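Local coordinates for Thiol:disulfide interchange protein dsbA-like (Escherichia coli, PDB 3C7M), which acts as a periplasmic dithiol oxidase that transfers its disulfide bond to other proteins and, in a redox system with DsbI, mediates formation of an essential disulfide in AssT, at residues L21-S26 with V51-F56; I76-A81 with N90-K95. All blocks are in the same frame, centred on the assembly; numbering follows the deposited sequence.

Contact 1: L21-S26 with V51-F56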
loop_
_atom_site.group_PDB
_atom_site.type_symbol
_atom_site.label_atom_id
_atom_site.label_comp_id
_atom_site.label_asym_id
_atom_site.label_seq_id
_atom_site.Cartn_x
_atom_site.Cartn_y
_atom_site.Cartn_z
ATOM N N LEU A 21 -6.414 -5.266 7.151
ATOM C CA LEU A 21 -5.378 -5.943 6.411
ATOM C C LEU A 21 -4.505 -4.833 5.871
ATOM O O LEU A 21 -4.876 -4.145 4.921
ATOM C CB LEU A 21 -5.965 -6.779 5.273
ATOM C CG LEU A 21 -4.944 -7.427 4.341
ATOM C CD1 LEU A 21 -4.117 -8.474 5.093
ATOM C CD2 LEU A 21 -5.641 -8.052 3.136
ATOM N N ILE A 22 -3.360 -4.636 6.516
ATOM C CA ILE A 22 -2.418 -3.610 6.093
ATOM C C ILE A 22 -1.467 -4.236 5.090
ATOM O O ILE A 22 -1.006 -5.365 5.277
ATOM C CB ILE A 22 -1.653 -3.015 7.306
ATOM C CG1 ILE A 22 -2.590 -2.101 8.107
ATOM C CG2 ILE A 22 -0.386 -2.267 6.856
ATOM C CD1 ILE A 22 -2.030 -1.619 9.441
ATOM N N LYS A 23 -1.215 -3.526 3.993
ATOM C CA LYS A 23 -0.194 -3.958 3.053
ATOM C C LYS A 23 0.877 -2.888 2.964
ATOM O O LYS A 23 0.645 -1.813 2.397
ATOM C CB LYS A 23 -0.767 -4.250 1.667
ATOM C CG LYS A 23 0.297 -4.768 0.700
ATOM C CD LYS A 23 -0.115 -4.632 -0.747
ATOM C CE LYS A 23 -0.263 -3.158 -1.097
ATOM N NZ LYS A 23 0.059 -2.909 -2.520
ATOM N N VAL A 24 2.036 -3.175 3.546
ATOM C CA VAL A 24 3.180 -2.280 3.407
ATOM C C VAL A 24 3.783 -2.517 2.029
ATOM O O VAL A 24 4.076 -3.652 1.654
ATOM C CB VAL A 24 4.234 -2.485 4.516
ATOM C CG1 VAL A 24 5.348 -1.444 4.374
ATOM C CG2 VAL A 24 3.572 -2.379 5.893
ATOM N N PHE A 25 3.941 -1.450 1.252
ATOM C CA PHE A 25 4.456 -1.603 -0.107
ATOM C C PHE A 25 5.275 -0.395 -0.517
ATOM O O PHE A 25 5.280 0.624 0.172
ATOM C CB PHE A 25 3.310 -1.844 -1.105
ATOM C CG PHE A 25 2.561 -0.594 -1.485
ATOM C CD1 PHE A 25 1.766 0.083 -0.547
ATOM C CD2 PHE A 25 2.674 -0.072 -2.769
ATOM C CE1 PHE A 25 1.090 1.256 -0.896
ATOM C CE2 PHE A 25 1.997 1.097 -3.115
ATOM C CZ PHE A 25 1.206 1.752 -2.178
ATOM N N SER A 26 5.977 -0.540 -1.636
ATOM C CA SER A 26 6.690 0.578 -2.265
ATOM C C SER A 26 6.457 0.541 -3.758
ATOM O O SER A 26 6.472 -0.532 -4.363
ATOM C CB SER A 26 8.194 0.468 -2.008
ATOM O OG SER A 26 8.922 1.336 -2.869
ATOM N N VAL A 51 -11.973 -7.601 7.526
ATOM C CA VAL A 51 -10.843 -6.666 7.665
ATOM C C VAL A 51 -10.814 -5.626 6.544
ATOM O O VAL A 51 -11.043 -5.956 5.378
ATOM C CB VAL A 51 -9.469 -7.401 7.730
ATOM C CG1 VAL A 51 -9.346 -8.281 8.983
ATOM C CG2 VAL A 51 -9.235 -8.225 6.486
ATOM N N ALA A 52 -10.531 -4.377 6.916
ATOM C CA ALA A 52 -10.471 -3.250 5.985
ATOM C C ALA A 52 -9.097 -3.191 5.314
ATOM O O ALA A 52 -8.076 -3.160 6.002
ATOM C CB ALA A 52 -10.747 -1.941 6.726
ATOM N N PHE A 53 -9.072 -3.178 3.984
ATOM C CA PHE A 53 -7.816 -3.094 3.247
ATOM C C PHE A 53 -7.164 -1.721 3.435
ATOM O O PHE A 53 -7.789 -0.684 3.180
ATOM C CB PHE A 53 -8.019 -3.391 1.764
ATOM C CG PHE A 53 -6.762 -3.290 0.967
ATOM C CD1 PHE A 53 -5.717 -4.179 1.190
ATOM C CD2 PHE A 53 -6.592 -2.263 0.043
ATOM C CE1 PHE A 53 -4.531 -4.079 0.476
ATOM C CE2 PHE A 53 -5.406 -2.154 -0.683
ATOM C CZ PHE A 53 -4.374 -3.061 -0.458
ATOM N N THR A 54 -5.899 -1.738 3.855
ATOM C CA THR A 54 -5.221 -0.549 4.356
ATOM C C THR A 54 -3.772 -0.455 3.845
ATOM O O THR A 54 -2.838 -0.928 4.504
ATOM C CB THR A 54 -5.278 -0.526 5.903
ATOM O OG1 THR A 54 -6.638 -0.694 6.331
ATOM C CG2 THR A 54 -4.738 0.783 6.465
ATOM N N PRO A 55 -3.582 0.158 2.661
ATOM C CA PRO A 55 -2.220 0.315 2.152
ATOM C C PRO A 55 -1.382 1.200 3.071
ATOM O O PRO A 55 -1.887 2.207 3.563
ATOM C CB PRO A 55 -2.426 1.032 0.813
ATOM C CG PRO A 55 -3.857 0.736 0.428
ATOM C CD PRO A 55 -4.586 0.716 1.735
ATOM N N PHE A 56 -0.130 0.807 3.299
ATOM C CA PHE A 56 0.867 1.626 3.994
ATOM C C PHE A 56 2.035 1.768 3.034
ATOM O O PHE A 56 2.634 0.767 2.667
ATOM C CB PHE A 56 1.374 0.890 5.244
ATOM C CG PHE A 56 0.687 1.268 6.540
ATOM C CD1 PHE A 56 -0.701 1.377 6.637
ATOM C CD2 PHE A 56 1.456 1.424 7.691
ATOM C CE1 PHE A 56 -1.318 1.710 7.859
ATOM C CE2 PHE A 56 0.867 1.745 8.909
ATOM C CZ PHE A 56 -0.534 1.890 8.996
#
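Ile22 lies over one face of the Phe56 ring, its CG2 3.6 Å above the plane and displaced toward the rim, a CH-pi contact 26° off the ring normal. The other branch of Ile22 runs along the same ring, CD1 standing 3.8 Å from CZ of Phe56, while its CG1 touches CB of Thr54. Farther along, Val24 brings CG2 to 4.0 Å from CB of Phe56. Trp151 meets the Phe56 ring from outside the pair. On the face that carries Leu21, Lys23, Phe53 and Pro55, the Phe53 ring crosses the Lys23 chain, with CE1 4.0 Å from CB of Lys23. A bend at chi3 (64°) keeps CE of the lysine beside CZ of Phe53, and the ammonium beyond it forms a salt bridge with Asp36.

The two strands are parallel neighbours in the central sheet of the thioredoxin fold, joined by a right-handed beta-alpha-beta crossover through helices 30-38 and 40-46; 52-57 is an edge strand and 20-25 leads to the CxxC helix. Five backbone bonds zip them together, from Leu21 N to Ala52 O through to Phe25 N to Phe56 O, the latter 2.9 Å long and nearly in line with the carbonyl. Ala52 O is gripped twice: Leu21 N and Thr54 OG1 reach it from opposite faces of its plane. At the far end CG of Phe25 sits between the backbone N and the carbonyl carbon (chi1 78°), which lays the ring beside Pro55, CE1 3.9 Å from CB of the proline.

Contact 2: I76-A81 with N90-K95; sequences INKDKA and NSQFKK
Asp79 reaches across to the start of helix 92-106 and takes three hydrogen bonds there with its carboxylate. Gln92 N gives to OD1 at 3.0 Å on the syn lone pair, and Phe93 N gives to OD2 at 2.9 Å, also from the syn side but 18° out of the plane. The third comes from Ser91, whose OG donates to OD2 at 2.8 Å from well above the carboxylate plane. Ser91 OG, turned anti to its own N (chi1 165°), also accepts from Lys94 N; one hydroxyl therefore caps the helix and holds the aspartate. The carboxylate would be favoured by these N-H groups and by the helix dipole, and the two backbone donors should hold it against rotation.

A second polar group centres on OE1 of Gln92. Lys78, extended until it bends at chi4 (-74°), brings NZ to 2.8 Å from OE1, and a water donates to both OE1 and Asp79 OD1, linking the amide to the carboxylate. NE2 of the same amide donates a hydrogen bond to Ala128 O, which fixes which way round the amide sits.

The apolar contact lies at Ile76, whose CG1 sits over one face of the Phe93 ring, 3.8 Å from the centroid, offset toward the rim. The two side chains run side by side in the same direction, and CD1 continues along the ring to 3.8 Å from CE1 of Phe93. Phe72 meets that ring edge-to-face.

Ser91 is thus the N-cap of helix 92-106, and Asp79, late in helix 65-81, takes the N-H groups of Gln92 and Phe93 in the first turn from another helix, joining two consecutive helices of the helical domain inserted in the thioredoxin fold of DsbA-like proteins.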
loop_
_atom_site.group_PDB
_atom_site.type_symbol
_atom_site.label_atom_id
_atom_site.label_comp_id
_atom_site.label_asym_id
_atom_site.label_seq_id
_atom_site.Cartn_x
_atom_site.Cartn_y
_atom_site.Cartn_z
ATOM N N ILE A 76 -5.842 8.158 -1.403
ATOM C CA ILE A 76 -6.563 7.225 -0.520
ATOM C C ILE A 76 -7.602 7.966 0.308
ATOM O O ILE A 76 -8.740 7.524 0.419
ATOM C CB ILE A 76 -5.608 6.410 0.392
ATOM C CG1 ILE A 76 -4.916 5.340 -0.439
ATOM C CG2 ILE A 76 -6.385 5.729 1.530
ATOM C CD1 ILE A 76 -3.726 4.697 0.253
ATOM N N ASN A 77 -7.208 9.095 0.879
ATOM C CA ASN A 77 -8.154 9.900 1.653
ATOM C C ASN A 77 -9.321 10.423 0.822
ATOM O O ASN A 77 -10.464 10.408 1.280
ATOM C CB ASN A 77 -7.424 11.001 2.413
ATOM C CG ASN A 77 -6.829 10.492 3.719
ATOM O OD1 ASN A 77 -7.547 10.313 4.713
ATOM N ND2 ASN A 77 -5.523 10.226 3.721
ATOM N N LYS A 78 -9.037 10.843 -0.408
ATOM C CA LYS A 78 -10.091 11.265 -1.322
ATOM C C LYS A 78 -11.043 10.109 -1.650
ATOM O O LYS A 78 -12.264 10.261 -1.528
ATOM C CB LYS A 78 -9.500 11.875 -2.589
ATOM C CG LYS A 78 -10.504 12.670 -3.394
ATOM C CD LYS A 78 -9.804 13.439 -4.490
ATOM C CE LYS A 78 -10.770 14.309 -5.276
ATOM N NZ LYS A 78 -11.631 13.507 -6.173
ATOM N N ASP A 79 -10.495 8.954 -2.039
ATOM C CA ASP A 79 -11.323 7.775 -2.357
ATOM C C ASP A 79 -12.197 7.371 -1.162
ATOM O O ASP A 79 -13.406 7.157 -1.308
ATOM C CB ASP A 79 -10.461 6.579 -2.791
ATOM C CG ASP A 79 -9.836 6.756 -4.172
ATOM O OD1 ASP A 79 -10.364 7.523 -5.008
ATOM O OD2 ASP A 79 -8.802 6.094 -4.418
ATOM N N LYS A 80 -11.579 7.287 0.012
ATOM C CA LYS A 80 -12.288 6.946 1.252
ATOM C C LYS A 80 -13.432 7.920 1.563
ATOM O O LYS A 80 -14.537 7.489 1.915
ATOM C CB LYS A 80 -11.310 6.857 2.428
ATOM C CG LYS A 80 -10.561 5.540 2.495
ATOM N N ALA A 81 -13.173 9.217 1.402
ATOM C CA ALA A 81 -14.186 10.249 1.644
ATOM C C ALA A 81 -15.369 10.135 0.684
ATOM O O ALA A 81 -16.497 10.499 1.038
ATOM C CB ALA A 81 -13.572 11.639 1.559
ATOM N N ASN A 90 -13.037 3.339 -10.445
ATOM C CA ASN A 90 -13.017 4.783 -10.225
ATOM C C ASN A 90 -12.058 5.240 -9.119
ATOM O O ASN A 90 -12.009 6.427 -8.809
ATOM C CB ASN A 90 -14.426 5.312 -9.930
ATOM C CG ASN A 90 -15.400 5.068 -11.071
ATOM O OD1 ASN A 90 -15.105 5.353 -12.235
ATOM N ND2 ASN A 90 -16.575 4.545 -10.738
ATOM N N SER A 91 -11.311 4.314 -8.520
ATOM C CA SER A 91 -10.343 4.684 -7.475
ATOM C C SER A 91 -9.170 5.459 -8.059
ATOM O O SER A 91 -8.461 4.964 -8.944
ATOM C CB SER A 91 -9.843 3.453 -6.718
ATOM O OG SER A 91 -8.667 3.730 -5.956
ATOM N N GLN A 92 -8.986 6.682 -7.575
ATOM C CA GLN A 92 -7.859 7.509 -7.997
ATOM C C GLN A 92 -6.532 6.950 -7.480
ATOM O O GLN A 92 -5.522 6.983 -8.188
ATOM C CB GLN A 92 -8.070 8.959 -7.571
ATOM C CG GLN A 92 -9.187 9.640 -8.362
ATOM C CD GLN A 92 -9.399 11.080 -7.950
ATOM O OE1 GLN A 92 -10.005 11.358 -6.914
ATOM N NE2 GLN A 92 -8.908 12.007 -8.766
ATOM N N PHE A 93 -6.539 6.418 -6.261
ATOM C CA PHE A 93 -5.341 5.773 -5.720
ATOM C C PHE A 93 -4.898 4.636 -6.633
ATOM O O PHE A 93 -3.722 4.548 -6.992
ATOM C CB PHE A 93 -5.578 5.256 -4.296
ATOM C CG PHE A 93 -4.560 4.242 -3.844
ATOM C CD1 PHE A 93 -3.266 4.637 -3.516
ATOM C CD2 PHE A 93 -4.893 2.894 -3.753
ATOM C CE1 PHE A 93 -2.324 3.715 -3.098
ATOM C CE2 PHE A 93 -3.957 1.957 -3.330
ATOM C CZ PHE A 93 -2.665 2.367 -3.005
ATOM N N LYS A 94 -5.841 3.771 -7.010
ATOM C CA LYS A 94 -5.537 2.637 -7.871
ATOM C C LYS A 94 -4.889 3.088 -9.183
ATOM O O LYS A 94 -3.892 2.510 -9.629
ATOM C CB LYS A 94 -6.803 1.836 -8.149
ATOM C CG LYS A 94 -6.559 0.613 -8.988
ATOM C CD LYS A 94 -7.797 -0.263 -9.070
ATOM C CE LYS A 94 -7.645 -1.259 -10.205
ATOM N NZ LYS A 94 -8.689 -2.320 -10.101
ATOM N N LYS A 95 -5.433 4.145 -9.772
ATOM C CA LYS A 95 -4.913 4.657 -11.032
ATOM C C LYS A 95 -3.483 5.155 -10.878
ATOM O O LYS A 95 -2.617 4.835 -11.700
ATOM C CB LYS A 95 -5.814 5.767 -11.563
ATOM C CG LYS A 95 -7.174 5.266 -12.029
ATOM C CD LYS A 95 -8.056 6.403 -12.510
ATOM C CE LYS A 95 -9.428 5.896 -12.939
ATOM N NZ LYS A 95 -10.308 7.039 -13.338
HETATM O O HOH W 1 -11.712 9.739 -5.628
#

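How the contacts relate
From the N terminus, strand 20-25 comes first; the chain then passes through helices 30-38 and 40-46 and returns as strand 52-57, where contact 1 closes that crossover. Helix 65-81 follows, and contact 2 closes the short helix-free loop between its end and helix 92-106. The two closures are in series, neither nested nor crossing, with centres about 14 Å apart. They nevertheless touch: Pro55 CB lies 3.9 Å from Ile76 CD1, and Phe25 CZ 4.0 Å from Phe93 CZ. Contact 1 belongs to the sheet and contact 2 to the helical part, and these residues form part of an apolar seam between them.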